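Local coordinates for type IV secretion system protein VirB11 (Brucella suis, PDB 2GZA) that hydrolyses ATP as a hexameric ATPase of the VirB type IV secretion system, which may help establish the replication niche in the host, at residues C[35-40]-C[51-56]; C[89-94]-C[101-106]; C[204-209]-C[246-251]; C[258-263]-C[281-286]; C[287-292]-C[323-328]. All coordinates share one frame; numbering follows the deposited sequence.

Interaction 1 of 5, residues C[35-40]-C[51-56]; sequences DPQITE and CERASA
Two backbone hydrogen bonds hold T39 and E40 to the end of strand 48-52. T39 N donates a hydrogen bond to E52 O at 3.0 Å, almost straight (174° at the hydrogen), and E52 N donates one to E40 O, also at 3.0 Å. The apolar part lies just before this pair. I38 sets CG2 against C51 CB at 3.9 Å, while its CD1 lies 4.0 Å from C51 SG.

The charged part gathers round R53. Its CB points away from 35-40, but bends at chi2 (89°) and chi3 (50°) bring the guanidinium back over I38, whose CG1 lies 3.9 Å above the plane, off-centre toward the rim. D35 comes to an edge of the same group, its carboxylate turned nearly perpendicular; D35 OD1 to R53 NH1, at 4.0 Å, is only a long salt bridge, and the stronger partner of R53 is E58. D35 is itself steadied by an Asx turn, OD2 accepting from Q37 N at 3.1 Å. E40 and E52 run side by side, and K252, though only weakly paired with both, probably eases their repulsion.

W32 of helix 30-34 packs on I38 and C51, and strand 57-61 adds W57 and Y60. The contact thus joins the loop between helix 30-34 and strand 40-43 to the end of strand 48-52, flanked by 40-43 and 57-61 in the antiparallel sheet.

Interaction 2 of 5, residues C[89-94]-C[101-106]; sequences RPVLSA and RIQIVR. With SO4 (sulfate ion), chain D.
P90 O has two partners from consecutive residues: R106 N donates to it at 2.8 Å, and V105 CA brings a C-H to 3.2 Å. This is the open end of a beta hairpin, strands 91-95 and 101-105, which run antiparallel at 169° with their axes 4.7 Å apart. L92 with I104 and A94 with I102 form the hydrogen-bonded pairs, each closed by two N-H...O=C bonds; S93 with Q103, between them, and V91 with V105, beyond L92 and I104, are the non-hydrogen-bonded pairs.

The two faces differ in character. L92, A94, I102 and I104 make an apolar face, where A94 CB meets I102 CG2 at 3.7 Å and helix 67-81 packs against the strands. On the other face V91 and V105 lie alongside one another, CG2 to CG1 at 3.9 Å. Beside them Q103, bent at chi2 (-96°), folds its amide back toward the partner strand, so that OE1 comes 2.8 Å from S93 OG and 3.7 Å from V91 CG1. S247 of helix 241-248 and M251 close over this side.

Strand 116-120 continues the sheet beyond 101-105. R101, at the start of strand 101-105, reaches out to a neighbour: a sulfate held by the backbone amides of S186, G187 and K188 of the second subunit, in its predicted ATP site, takes a hydrogen bond at O1 from R101 NH2, 3.1 Å away.

Interaction 3 of 5, residues C[204-209]-C[246-251]; sequences RLITIE and RSCLRM
I206 and I208, two residues apart on one strand, meet C248 with the same rotamer: chi1 near -60° sets CG1 opposite the carbonyl carbon and CG2 opposite the backbone N, and a nearly extended chi2 carries CD1 outward toward the 246-251 segment. C248 answers with chi1 -72°, which places SG opposite its own carbonyl carbon. I206 meets the sulfur through its CG2 branch and I208 through CD1, at 3.6 Å from I206 CG2 to C248 SG and 3.8 Å from I208 CD1 to the same atom. I206 is touched through both branches, since its other arm, CD1, reaches M251 CB at 3.5 Å and passes M251 SD at 3.7 Å, the two side chains crossing at about a right angle.

The setting is an alpha/beta layer of the P-loop ATPase. Strand 205-209 is the middle one of three parallel strands, between 222-226 and 255-258, and the residues facing C248 and M251 are those on one side of it; L225 and P253 also pack on I206. In the other segment a type I turn runs from C248 to M251, with M251 N donating to C248 O at 3.0 Å. The turn brings C248 and M251 together onto the same side, facing the strand.

R204, buried at the start of the strand, adds a polar group. Its extended chain carries NH1 to 3.6 Å from M251 CB, with M251 CA lying in the plane of the guanidinium at its edge. That group is fixed by other partners: R204 NE donates to N221 OD1, and R204 NH2 to N44 OD1.

Interaction 4 of 5, residues C[258-263]-C[281-286]; sequences LAELRG and ITSCHA
The nucleotide-site side of the P-loop ATPase core is where L258, A259 and L261 meet T282 and S283. The 258-263 run leaves strand 255-258 in what is probably the Walker B region of this family, and strand 281-285 lies beside the P-loop strand 178-182. The two paths are nearly parallel, and much of their pairing is done by side-chain hydroxyls.

T282 OG1, opposite its backbone N (chi1 -174°), donates to L258 O at 2.8 Å, approaching from well above the carbonyl plane. The next hydroxyl uses a different geometry. S283 OG, turned between its own N and carbonyl carbon (chi1 76°), donates to A259 O at 2.7 Å within the carbonyl plane, on a lone pair. The direct backbone bond is L261 N to S283 O, 2.9 Å and practically straight at 178°. Successive carbonyls of the loop are thus each tied to a hydroxyl before the chain turns toward helix 265-274.

E260 extends past S283, with CG 3.5 Å from S283 OG, and its carboxylate heads for H285, though the details at that end are doubtful. The side chain of H285 comes within about 3 Å of that of T184, one of the residues predicted to bind ATP. F269 of helix 265-274 packs on L261 and T282, which meet at about a right angle, CD1 to CG2 at 3.9 Å. At the beginning of the pairing a water takes the place of a direct bond, accepting from L258 N at 2.9 Å and donating to I281 O at 2.8 Å.

Interaction 5 of 5, residues C[287-292]-C[323-328]; sequences GSCELT and DVVVHV
The imidazole of H327 lies flat beneath the backbone of S288. S288 CA stands 3.9 Å from the ring centroid and only 9° off the ring normal, a CH-pi contact squarely over the face. H327 reaches this place with CG opposite its backbone N (chi1 178°), and the S288 side chain, directed away from the strand, does not stand between CA and ring. At the CE1 corner the ring also meets the peptide between G287 and S288, with G287 C 3.5 Å from CE1.

Further along, C289 turns its sulfur between the two strand side chains. SG lies 3.8 Å from H327 CB and 4.0 Å from V325 CG1. T292, one helical turn on from S288, approaches the same valine end-on: the two side chains reach toward each other tip to tip, T292 OG1 to V325 CG1 at 3.6 Å. That hydroxyl is not lost to the apolar surface, because it donates back to S288 O at 2.8 Å.

S288 has a second task as N-cap: its OG accepts from L291 N at 3.2 Å. The residue lying over the histidine is thus the one that starts helix 289-300, and the first turn is held to the strand by ring, sulfur and methyl contacts. A181 of strand 178-182 packs on both T292 and V325. The side chain of H327 comes within about 4 Å of G182, nearest atoms, the first residue of the predicted ATP-binding loop, so this is a helix start packed on the sheet that carries the P-loop, as in the alpha/beta core of P-loop ATPases.

Interactions 1 and 2 belong to the same antiparallel sheet yet do not touch. Interaction 1 is partly buried, with arginine and acid side chains at its rim; interaction 2 is a regular hairpin, buried for the most part, whose exposed R101 binds a sulfate held by the second subunit. Interaction 3, near the centre of the chain, is wholly side-chain packing; its S247 and M251 rest on Q103 and V105 of interaction 2, while I208 O probably accepts from A259 N of interaction 4. Interactions 4 and 5 share one mixed sheet and both touch the third subunit, but hydroxyl and water bonds in the former give way to apolar and ring-face contacts in the latter.

Interaction 1 of 5, residues C[35-40]-C[51-56]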
# COMPACT_ATOMS: atom_id res chain seq x y z
N ASP C 35 15.90 3.33 52.95
CA ASP C 35 16.55 2.03 53.08
C ASP C 35 17.09 1.59 51.72
O ASP C 35 16.31 1.36 50.79
CB ASP C 35 15.58 1.00 53.66
CG ASP C 35 16.29 -0.20 54.26
OD1 ASP C 35 15.87 -0.64 55.34
OD2 ASP C 35 17.27 -0.70 53.65
N PRO C 36 18.43 1.48 51.61
CA PRO C 36 19.12 1.09 50.38
C PRO C 36 18.78 -0.32 49.90
O PRO C 36 18.91 -0.59 48.71
CB PRO C 36 20.61 1.18 50.76
CG PRO C 36 20.65 2.09 51.95
CD PRO C 36 19.39 1.78 52.69
N GLN C 37 18.32 -1.18 50.80
CA GLN C 37 18.03 -2.56 50.46
C GLN C 37 16.62 -2.76 49.87
O GLN C 37 16.27 -3.85 49.42
CB GLN C 37 18.24 -3.44 51.69
CG GLN C 37 19.05 -4.69 51.39
CD GLN C 37 19.40 -5.48 52.62
OE1 GLN C 37 18.65 -5.49 53.61
NE2 GLN C 37 20.53 -6.17 52.58
N ILE C 38 15.82 -1.69 49.90
CA ILE C 38 14.46 -1.66 49.36
C ILE C 38 14.52 -1.00 48.00
O ILE C 38 15.13 0.06 47.87
CB ILE C 38 13.51 -0.87 50.31
CG1 ILE C 38 13.17 -1.70 51.55
CG2 ILE C 38 12.23 -0.41 49.60
CD1 ILE C 38 12.50 -0.90 52.66
N THR C 39 13.90 -1.60 46.99
CA THR C 39 14.02 -1.05 45.65
C THR C 39 12.72 -0.45 45.13
O THR C 39 12.74 0.61 44.52
CB THR C 39 14.64 -2.07 44.66
OG1 THR C 39 15.67 -2.80 45.32
CG2 THR C 39 15.25 -1.34 43.47
N GLU C 40 11.60 -1.12 45.39
CA GLU C 40 10.30 -0.56 45.05
C GLU C 40 9.48 -0.28 46.30
O GLU C 40 9.52 -1.04 47.26
CB GLU C 40 9.54 -1.48 44.09
CG GLU C 40 9.48 -0.96 42.65
CD GLU C 40 10.79 -1.09 41.90
OE1 GLU C 40 11.76 -1.65 42.45
OE2 GLU C 40 10.86 -0.62 40.75
N CYS C 51 6.64 -3.26 49.82
CA CYS C 51 7.98 -2.98 49.30
C CYS C 51 8.70 -4.22 48.78
O CYS C 51 8.53 -5.32 49.30
CB CYS C 51 8.83 -2.22 50.32
SG CYS C 51 9.30 -3.15 51.77
N GLU C 52 9.46 -4.03 47.71
CA GLU C 52 10.23 -5.09 47.09
C GLU C 52 11.63 -5.14 47.70
O GLU C 52 12.42 -4.20 47.54
CB GLU C 52 10.32 -4.87 45.58
CG GLU C 52 11.33 -5.77 44.87
CD GLU C 52 11.20 -5.74 43.36
OE1 GLU C 52 10.08 -5.97 42.85
OE2 GLU C 52 12.22 -5.49 42.68
N ARG C 53 11.90 -6.21 48.44
CA ARG C 53 13.20 -6.44 49.07
C ARG C 53 14.13 -7.13 48.10
O ARG C 53 14.78 -6.48 47.44
CB ARG C 53 13.11 -7.16 50.41
CG ARG C 53 14.47 -7.47 51.09
CD ARG C 53 14.96 -6.35 51.99
NE ARG C 53 13.89 -5.95 52.91
CZ ARG C 53 13.97 -4.96 53.79
NH1 ARG C 53 15.09 -4.25 53.93
NH2 ARG C 53 12.92 -4.69 54.55
N ALA C 54 14.22 -8.43 47.98
CA ALA C 54 15.15 -8.97 47.00
C ALA C 54 14.29 -9.68 45.98
O ALA C 54 14.28 -10.90 45.92
CB ALA C 54 16.14 -9.92 47.67
N SER C 55 13.53 -8.88 45.22
CA SER C 55 12.54 -9.38 44.27
C SER C 55 11.36 -10.08 44.98
O SER C 55 10.60 -10.84 44.38
CB SER C 55 13.22 -10.26 43.23
OG SER C 55 14.44 -9.66 42.78
N ALA C 56 11.22 -9.78 46.27
CA ALA C 56 10.14 -10.32 47.09
C ALA C 56 9.39 -9.19 47.78
O ALA C 56 10.00 -8.23 48.27
CB ALA C 56 10.70 -11.29 48.11

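Interaction 2 of 5, residues C[89-94]-C[101-106]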
# COMPACT_ATOMS: atom_id res chain seq x y z
N ARG C 89 -7.98 13.58 34.75
CA ARG C 89 -6.60 13.19 34.45
C ARG C 89 -6.04 12.43 35.66
O ARG C 89 -5.29 12.97 36.47
CB ARG C 89 -5.74 14.40 34.09
CG ARG C 89 -5.91 14.84 32.64
CD ARG C 89 -5.10 16.07 32.28
NE ARG C 89 -5.16 16.33 30.84
CZ ARG C 89 -4.79 17.46 30.25
NH1 ARG C 89 -4.31 18.47 30.97
NH2 ARG C 89 -4.88 17.58 28.94
N PRO C 90 -6.42 11.14 35.78
CA PRO C 90 -6.13 10.34 36.96
C PRO C 90 -4.86 9.48 36.94
O PRO C 90 -4.58 8.79 37.92
CB PRO C 90 -7.37 9.45 37.06
CG PRO C 90 -8.04 9.50 35.68
CD PRO C 90 -7.21 10.38 34.81
N VAL C 91 -4.11 9.51 35.84
CA VAL C 91 -2.86 8.77 35.75
C VAL C 91 -1.69 9.74 35.63
O VAL C 91 -1.67 10.58 34.73
CB VAL C 91 -2.88 7.73 34.60
CG1 VAL C 91 -1.52 7.09 34.43
CG2 VAL C 91 -3.94 6.68 34.87
N LEU C 92 -0.73 9.61 36.53
CA LEU C 92 0.40 10.54 36.60
C LEU C 92 1.74 9.81 36.65
O LEU C 92 1.91 8.88 37.43
CB LEU C 92 0.25 11.43 37.84
CG LEU C 92 1.00 12.77 37.92
CD1 LEU C 92 0.34 13.62 38.95
CD2 LEU C 92 2.48 12.62 38.26
N SER C 93 2.67 10.25 35.80
CA SER C 93 4.05 9.78 35.85
C SER C 93 4.96 10.95 36.16
O SER C 93 4.81 12.03 35.58
CB SER C 93 4.47 9.13 34.54
OG SER C 93 3.73 7.95 34.31
N ALA C 94 5.91 10.74 37.06
CA ALA C 94 6.83 11.79 37.49
C ALA C 94 8.18 11.26 37.94
O ALA C 94 8.31 10.08 38.29
CB ALA C 94 6.20 12.64 38.58
N ARG C 101 11.37 7.30 40.25
CA ARG C 101 10.23 7.36 39.34
C ARG C 101 8.97 7.00 40.11
O ARG C 101 8.96 6.04 40.88
CB ARG C 101 10.41 6.45 38.12
CG ARG C 101 11.25 7.08 37.01
CD ARG C 101 11.51 6.11 35.86
NE ARG C 101 12.06 4.85 36.34
CZ ARG C 101 12.66 3.93 35.59
NH1 ARG C 101 12.80 4.12 34.28
NH2 ARG C 101 13.11 2.81 36.14
N ILE C 102 7.92 7.80 39.93
CA ILE C 102 6.68 7.59 40.65
C ILE C 102 5.48 7.55 39.69
O ILE C 102 5.30 8.43 38.86
CB ILE C 102 6.50 8.65 41.79
CG1 ILE C 102 5.24 8.36 42.61
CG2 ILE C 102 6.49 10.07 41.23
CD1 ILE C 102 5.16 9.13 43.92
N GLN C 103 4.70 6.48 39.81
CA GLN C 103 3.44 6.40 39.10
C GLN C 103 2.28 6.45 40.06
O GLN C 103 2.23 5.71 41.04
CB GLN C 103 3.36 5.18 38.21
CG GLN C 103 3.42 5.55 36.74
CD GLN C 103 2.05 5.66 36.11
OE1 GLN C 103 1.93 5.96 34.92
NE2 GLN C 103 1.00 5.41 36.88
N ILE C 104 1.36 7.36 39.78
CA ILE C 104 0.17 7.54 40.60
C ILE C 104 -1.10 7.41 39.78
O ILE C 104 -1.27 8.06 38.74
CB ILE C 104 0.18 8.88 41.38
CG1 ILE C 104 1.44 8.98 42.25
CG2 ILE C 104 -1.08 9.01 42.23
CD1 ILE C 104 1.54 10.24 43.09
N VAL C 105 -1.98 6.53 40.24
CA VAL C 105 -3.32 6.39 39.67
C VAL C 105 -4.34 6.74 40.75
O VAL C 105 -4.27 6.23 41.87
CB VAL C 105 -3.59 4.96 39.17
CG1 VAL C 105 -4.83 4.93 38.27
CG2 VAL C 105 -2.39 4.42 38.42
N ARG C 106 -5.29 7.62 40.41
CA ARG C 106 -6.35 8.00 41.34
C ARG C 106 -7.76 7.53 40.90
O ARG C 106 -7.96 7.20 39.73
CB ARG C 106 -6.28 9.49 41.69
CG ARG C 106 -6.66 10.44 40.59
CD ARG C 106 -7.30 11.70 41.15
NE ARG C 106 -8.75 11.56 41.29
CZ ARG C 106 -9.53 12.34 42.03
NH1 ARG C 106 -9.01 13.34 42.73
NH2 ARG C 106 -10.83 12.12 42.07
S SO4 D . 13.75 0.06 32.94
O1 SO4 D . 13.11 0.41 34.20
O2 SO4 D . 13.01 -1.01 32.30
O3 SO4 D . 13.73 1.24 32.09
O4 SO4 D . 15.14 -0.36 33.15

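Interaction 3 of 5, residues C[204-209]-C[246-251]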
# COMPACT_ATOMS: atom_id res chain seq x y z
N ARG C 204 2.44 -9.76 43.07
CA ARG C 204 1.73 -8.50 42.89
C ARG C 204 0.87 -8.55 41.63
O ARG C 204 1.39 -8.80 40.54
CB ARG C 204 2.71 -7.33 42.86
CG ARG C 204 2.06 -5.99 42.62
CD ARG C 204 3.00 -4.85 42.92
NE ARG C 204 2.25 -3.66 43.31
CZ ARG C 204 2.25 -2.52 42.62
NH1 ARG C 204 2.97 -2.40 41.52
NH2 ARG C 204 1.54 -1.50 43.06
N LEU C 205 -0.43 -8.29 41.77
CA LEU C 205 -1.37 -8.36 40.64
C LEU C 205 -2.06 -7.04 40.36
O LEU C 205 -2.40 -6.29 41.27
CB LEU C 205 -2.42 -9.46 40.85
CG LEU C 205 -1.97 -10.86 41.27
CD1 LEU C 205 -3.16 -11.80 41.38
CD2 LEU C 205 -0.95 -11.42 40.31
N ILE C 206 -2.25 -6.76 39.08
CA ILE C 206 -2.99 -5.59 38.66
C ILE C 206 -4.08 -6.01 37.67
O ILE C 206 -3.79 -6.62 36.65
CB ILE C 206 -2.05 -4.51 38.06
CG1 ILE C 206 -0.98 -4.11 39.10
CG2 ILE C 206 -2.86 -3.30 37.59
CD1 ILE C 206 -0.06 -2.98 38.69
N THR C 207 -5.34 -5.72 38.01
CA THR C 207 -6.46 -6.04 37.13
C THR C 207 -6.85 -4.80 36.36
O THR C 207 -6.78 -3.70 36.88
CB THR C 207 -7.70 -6.56 37.91
OG1 THR C 207 -8.13 -5.59 38.86
CG2 THR C 207 -7.38 -7.86 38.60
N ILE C 208 -7.26 -5.00 35.11
CA ILE C 208 -7.76 -3.93 34.26
C ILE C 208 -9.14 -4.31 33.77
O ILE C 208 -9.30 -5.26 33.00
CB ILE C 208 -6.84 -3.65 33.04
CG1 ILE C 208 -5.44 -3.25 33.51
CG2 ILE C 208 -7.43 -2.55 32.17
CD1 ILE C 208 -4.36 -3.42 32.47
N GLU C 209 -10.15 -3.57 34.21
CA GLU C 209 -11.52 -3.91 33.86
C GLU C 209 -12.43 -2.70 33.71
O GLU C 209 -12.05 -1.58 34.05
CB GLU C 209 -12.08 -4.95 34.84
CG GLU C 209 -11.95 -4.58 36.27
CD GLU C 209 -12.04 -5.76 37.21
OE1 GLU C 209 -12.54 -6.83 36.80
OE2 GLU C 209 -11.63 -5.61 38.38
N ARG C 246 -0.41 0.46 29.56
CA ARG C 246 0.86 1.21 29.55
C ARG C 246 1.24 1.69 30.94
O ARG C 246 2.42 1.71 31.30
CB ARG C 246 0.81 2.37 28.55
CG ARG C 246 1.08 1.91 27.10
CD ARG C 246 0.98 3.04 26.07
NE ARG C 246 -0.24 2.95 25.25
CZ ARG C 246 -1.24 3.83 25.28
NH1 ARG C 246 -1.18 4.89 26.07
NH2 ARG C 246 -2.30 3.65 24.50
N SER C 247 0.24 2.06 31.72
CA SER C 247 0.46 2.45 33.10
C SER C 247 1.08 1.31 33.92
O SER C 247 1.97 1.55 34.73
CB SER C 247 -0.85 2.92 33.72
OG SER C 247 -0.62 3.62 34.93
N CYS C 248 0.62 0.09 33.68
CA CYS C 248 1.14 -1.10 34.36
C CYS C 248 2.64 -1.29 34.22
O CYS C 248 3.28 -1.80 35.14
CB CYS C 248 0.41 -2.35 33.88
SG CYS C 248 -1.27 -2.42 34.48
N LEU C 249 3.19 -0.88 33.08
CA LEU C 249 4.63 -0.98 32.84
C LEU C 249 5.44 -0.23 33.89
O LEU C 249 6.59 -0.58 34.18
CB LEU C 249 4.98 -0.47 31.43
CG LEU C 249 4.35 -1.15 30.21
CD1 LEU C 249 4.71 -0.40 28.94
CD2 LEU C 249 4.72 -2.62 30.09
N ARG C 250 4.83 0.80 34.48
CA ARG C 250 5.48 1.63 35.48
C ARG C 250 5.03 1.35 36.92
O ARG C 250 5.43 2.05 37.84
CB ARG C 250 5.27 3.10 35.17
CG ARG C 250 5.79 3.52 33.83
CD ARG C 250 6.02 5.01 33.79
NE ARG C 250 6.98 5.35 32.75
CZ ARG C 250 6.62 5.74 31.52
NH1 ARG C 250 5.32 5.83 31.20
NH2 ARG C 250 7.54 6.04 30.63
N MET C 251 4.18 0.35 37.10
CA MET C 251 3.86 -0.13 38.45
C MET C 251 4.75 -1.35 38.52
O MET C 251 5.53 -1.51 37.69
CB MET C 251 2.37 -0.41 38.59
CG MET C 251 1.56 0.87 38.50
SD MET C 251 -0.13 0.67 37.94
CE MET C 251 -0.33 2.20 37.08

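Interaction 4 of 5, residues C[258-263]-C[281-286]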
# COMPACT_ATOMS: atom_id res chain seq x y z
N LEU C 258 -5.88 -8.38 32.47
CA LEU C 258 -6.86 -7.66 31.67
C LEU C 258 -8.10 -8.53 31.52
O LEU C 258 -8.01 -9.63 30.97
CB LEU C 258 -6.28 -7.38 30.28
CG LEU C 258 -6.59 -6.08 29.52
CD1 LEU C 258 -6.45 -6.35 28.03
CD2 LEU C 258 -7.95 -5.48 29.81
N ALA C 259 -9.23 -8.05 32.01
CA ALA C 259 -10.47 -8.81 31.96
C ALA C 259 -10.76 -9.35 30.56
O ALA C 259 -11.04 -10.53 30.39
CB ALA C 259 -11.64 -7.98 32.46
N GLU C 260 -10.65 -8.48 29.56
CA GLU C 260 -11.12 -8.81 28.21
C GLU C 260 -10.38 -8.03 27.12
O GLU C 260 -10.17 -6.83 27.24
CB GLU C 260 -12.61 -8.52 28.11
CG GLU C 260 -13.31 -9.31 27.03
CD GLU C 260 -14.74 -8.89 26.84
OE1 GLU C 260 -15.20 -8.91 25.68
OE2 GLU C 260 -15.41 -8.52 27.83
N LEU C 261 -9.99 -8.74 26.07
CA LEU C 261 -9.44 -8.12 24.86
C LEU C 261 -10.55 -7.89 23.84
O LEU C 261 -11.27 -8.82 23.48
CB LEU C 261 -8.35 -9.00 24.25
CG LEU C 261 -6.94 -8.98 24.88
CD1 LEU C 261 -6.07 -10.10 24.34
CD2 LEU C 261 -6.26 -7.63 24.67
N ARG C 262 -10.69 -6.66 23.38
CA ARG C 262 -11.87 -6.29 22.58
C ARG C 262 -11.56 -5.50 21.32
O ARG C 262 -12.28 -5.60 20.33
CB ARG C 262 -12.86 -5.53 23.45
CG ARG C 262 -13.26 -6.33 24.67
CD ARG C 262 -13.94 -5.49 25.76
NE ARG C 262 -15.06 -4.71 25.22
CZ ARG C 262 -16.08 -5.28 24.57
NH1 ARG C 262 -16.13 -6.61 24.38
NH2 ARG C 262 -17.07 -4.58 24.10
N GLY C 263 -10.49 -4.70 21.36
CA GLY C 263 -10.10 -3.88 20.23
C GLY C 263 -8.61 -3.58 20.23
O GLY C 263 -7.79 -4.45 20.54
N ILE C 281 -3.31 -13.51 32.25
CA ILE C 281 -4.53 -14.23 31.94
C ILE C 281 -5.51 -13.18 31.46
O ILE C 281 -5.65 -12.12 32.08
CB ILE C 281 -5.08 -14.99 33.17
CG1 ILE C 281 -4.03 -15.93 33.75
CG2 ILE C 281 -6.35 -15.78 32.82
CD1 ILE C 281 -4.28 -16.33 35.19
N THR C 282 -6.16 -13.46 30.33
CA THR C 282 -7.18 -12.58 29.77
C THR C 282 -8.29 -13.40 29.13
O THR C 282 -8.24 -14.63 29.13
CB THR C 282 -6.57 -11.56 28.77
OG1 THR C 282 -7.57 -10.64 28.35
CG2 THR C 282 -5.98 -12.26 27.55
N SER C 283 -9.30 -12.73 28.58
CA SER C 283 -10.36 -13.44 27.87
C SER C 283 -10.66 -12.80 26.52
O SER C 283 -10.24 -11.67 26.24
CB SER C 283 -11.62 -13.49 28.72
OG SER C 283 -12.27 -12.24 28.71
N CYS C 284 -11.42 -13.52 25.70
CA CYS C 284 -11.79 -13.06 24.38
C CYS C 284 -13.01 -13.84 23.90
O CYS C 284 -13.02 -15.06 23.97
CB CYS C 284 -10.60 -13.27 23.43
SG CYS C 284 -10.82 -12.74 21.72
N HIS C 285 -14.04 -13.13 23.44
CA HIS C 285 -15.18 -13.77 22.77
C HIS C 285 -14.71 -14.39 21.47
O HIS C 285 -14.23 -13.68 20.59
CB HIS C 285 -16.29 -12.76 22.46
CG HIS C 285 -16.81 -12.04 23.66
ND1 HIS C 285 -17.79 -12.56 24.47
CD2 HIS C 285 -16.47 -10.84 24.19
CE1 HIS C 285 -18.04 -11.71 25.45
NE2 HIS C 285 -17.25 -10.66 25.30
N ALA C 286 -14.86 -15.71 21.35
CA ALA C 286 -14.50 -16.44 20.13
C ALA C 286 -15.21 -17.78 20.09
O ALA C 286 -15.54 -18.35 21.12
CB ALA C 286 -13.00 -16.61 20.02
O HOH W 1 -4.11 -10.05 30.98

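Interaction 5 of 5, residues C[287-292]-C[323-328]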
# COMPACT_ATOMS: atom_id res chain seq x y z
N GLY C 287 -15.46 -18.28 18.88
CA GLY C 287 -16.18 -19.52 18.68
C GLY C 287 -15.32 -20.77 18.69
O GLY C 287 -15.83 -21.87 18.54
N SER C 288 -14.00 -20.58 18.84
CA SER C 288 -13.06 -21.69 18.95
C SER C 288 -11.67 -21.13 19.24
O SER C 288 -11.49 -19.91 19.30
CB SER C 288 -13.04 -22.54 17.67
OG SER C 288 -12.55 -21.79 16.58
N CYS C 289 -10.70 -22.01 19.44
CA CYS C 289 -9.34 -21.60 19.67
C CYS C 289 -8.80 -20.89 18.44
O CYS C 289 -8.16 -19.84 18.57
CB CYS C 289 -8.49 -22.79 20.05
SG CYS C 289 -8.97 -23.44 21.66
N GLU C 290 -9.09 -21.42 17.26
CA GLU C 290 -8.53 -20.85 16.04
C GLU C 290 -9.17 -19.51 15.74
O GLU C 290 -8.52 -18.60 15.24
CB GLU C 290 -8.60 -21.81 14.85
CG GLU C 290 -9.92 -21.91 14.10
CD GLU C 290 -9.79 -22.72 12.82
OE1 GLU C 290 -10.66 -23.58 12.55
OE2 GLU C 290 -8.81 -22.51 12.07
N LEU C 291 -10.44 -19.40 16.09
CA LEU C 291 -11.17 -18.15 15.95
C LEU C 291 -10.73 -17.09 16.96
O LEU C 291 -10.94 -15.90 16.73
CB LEU C 291 -12.68 -18.41 16.03
CG LEU C 291 -13.39 -19.02 14.80
CD1 LEU C 291 -14.80 -19.49 15.14
CD2 LEU C 291 -13.43 -18.06 13.63
N THR C 292 -10.13 -17.52 18.08
CA THR C 292 -9.52 -16.59 19.03
C THR C 292 -8.38 -15.82 18.36
O THR C 292 -8.41 -14.60 18.30
CB THR C 292 -9.01 -17.30 20.29
OG1 THR C 292 -10.05 -18.11 20.83
CG2 THR C 292 -8.57 -16.29 21.32
N ASP C 323 0.53 -18.34 24.93
CA ASP C 323 0.95 -19.71 25.17
C ASP C 323 -0.21 -20.69 25.11
O ASP C 323 -0.12 -21.73 24.46
CB ASP C 323 1.68 -19.83 26.50
CG ASP C 323 2.98 -19.07 26.52
OD1 ASP C 323 3.80 -19.30 25.61
OD2 ASP C 323 3.19 -18.26 27.46
N VAL C 324 -1.30 -20.35 25.80
CA VAL C 324 -2.43 -21.25 25.92
C VAL C 324 -3.73 -20.52 25.60
O VAL C 324 -3.93 -19.38 25.99
CB VAL C 324 -2.52 -21.87 27.34
CG1 VAL C 324 -3.71 -22.81 27.47
CG2 VAL C 324 -1.23 -22.62 27.69
N VAL C 325 -4.61 -21.19 24.85
CA VAL C 325 -5.98 -20.72 24.66
C VAL C 325 -6.94 -21.80 25.14
O VAL C 325 -6.93 -22.92 24.63
CB VAL C 325 -6.30 -20.38 23.16
CG1 VAL C 325 -7.76 -19.92 23.01
CG2 VAL C 325 -5.36 -19.33 22.61
N VAL C 326 -7.75 -21.47 26.14
CA VAL C 326 -8.76 -22.39 26.66
C VAL C 326 -10.12 -21.95 26.16
O VAL C 326 -10.56 -20.84 26.45
CB VAL C 326 -8.82 -22.40 28.19
CG1 VAL C 326 -9.53 -23.66 28.68
CG2 VAL C 326 -7.43 -22.28 28.80
N HIS C 327 -10.80 -22.81 25.41
CA HIS C 327 -12.12 -22.47 24.89
C HIS C 327 -13.23 -23.11 25.70
O HIS C 327 -13.23 -24.31 25.91
CB HIS C 327 -12.26 -22.85 23.41
CG HIS C 327 -13.61 -22.57 22.84
ND1 HIS C 327 -14.08 -21.29 22.64
CD2 HIS C 327 -14.61 -23.40 22.45
CE1 HIS C 327 -15.31 -21.35 22.14
NE2 HIS C 327 -15.65 -22.61 22.01
N VAL C 328 -14.17 -22.29 26.14
CA VAL C 328 -15.33 -22.77 26.89
C VAL C 328 -16.58 -22.78 26.01
O VAL C 328 -16.83 -21.83 25.26
CB VAL C 328 -15.64 -21.91 28.13
CG1 VAL C 328 -16.67 -22.61 29.00
CG2 VAL C 328 -14.39 -21.64 28.94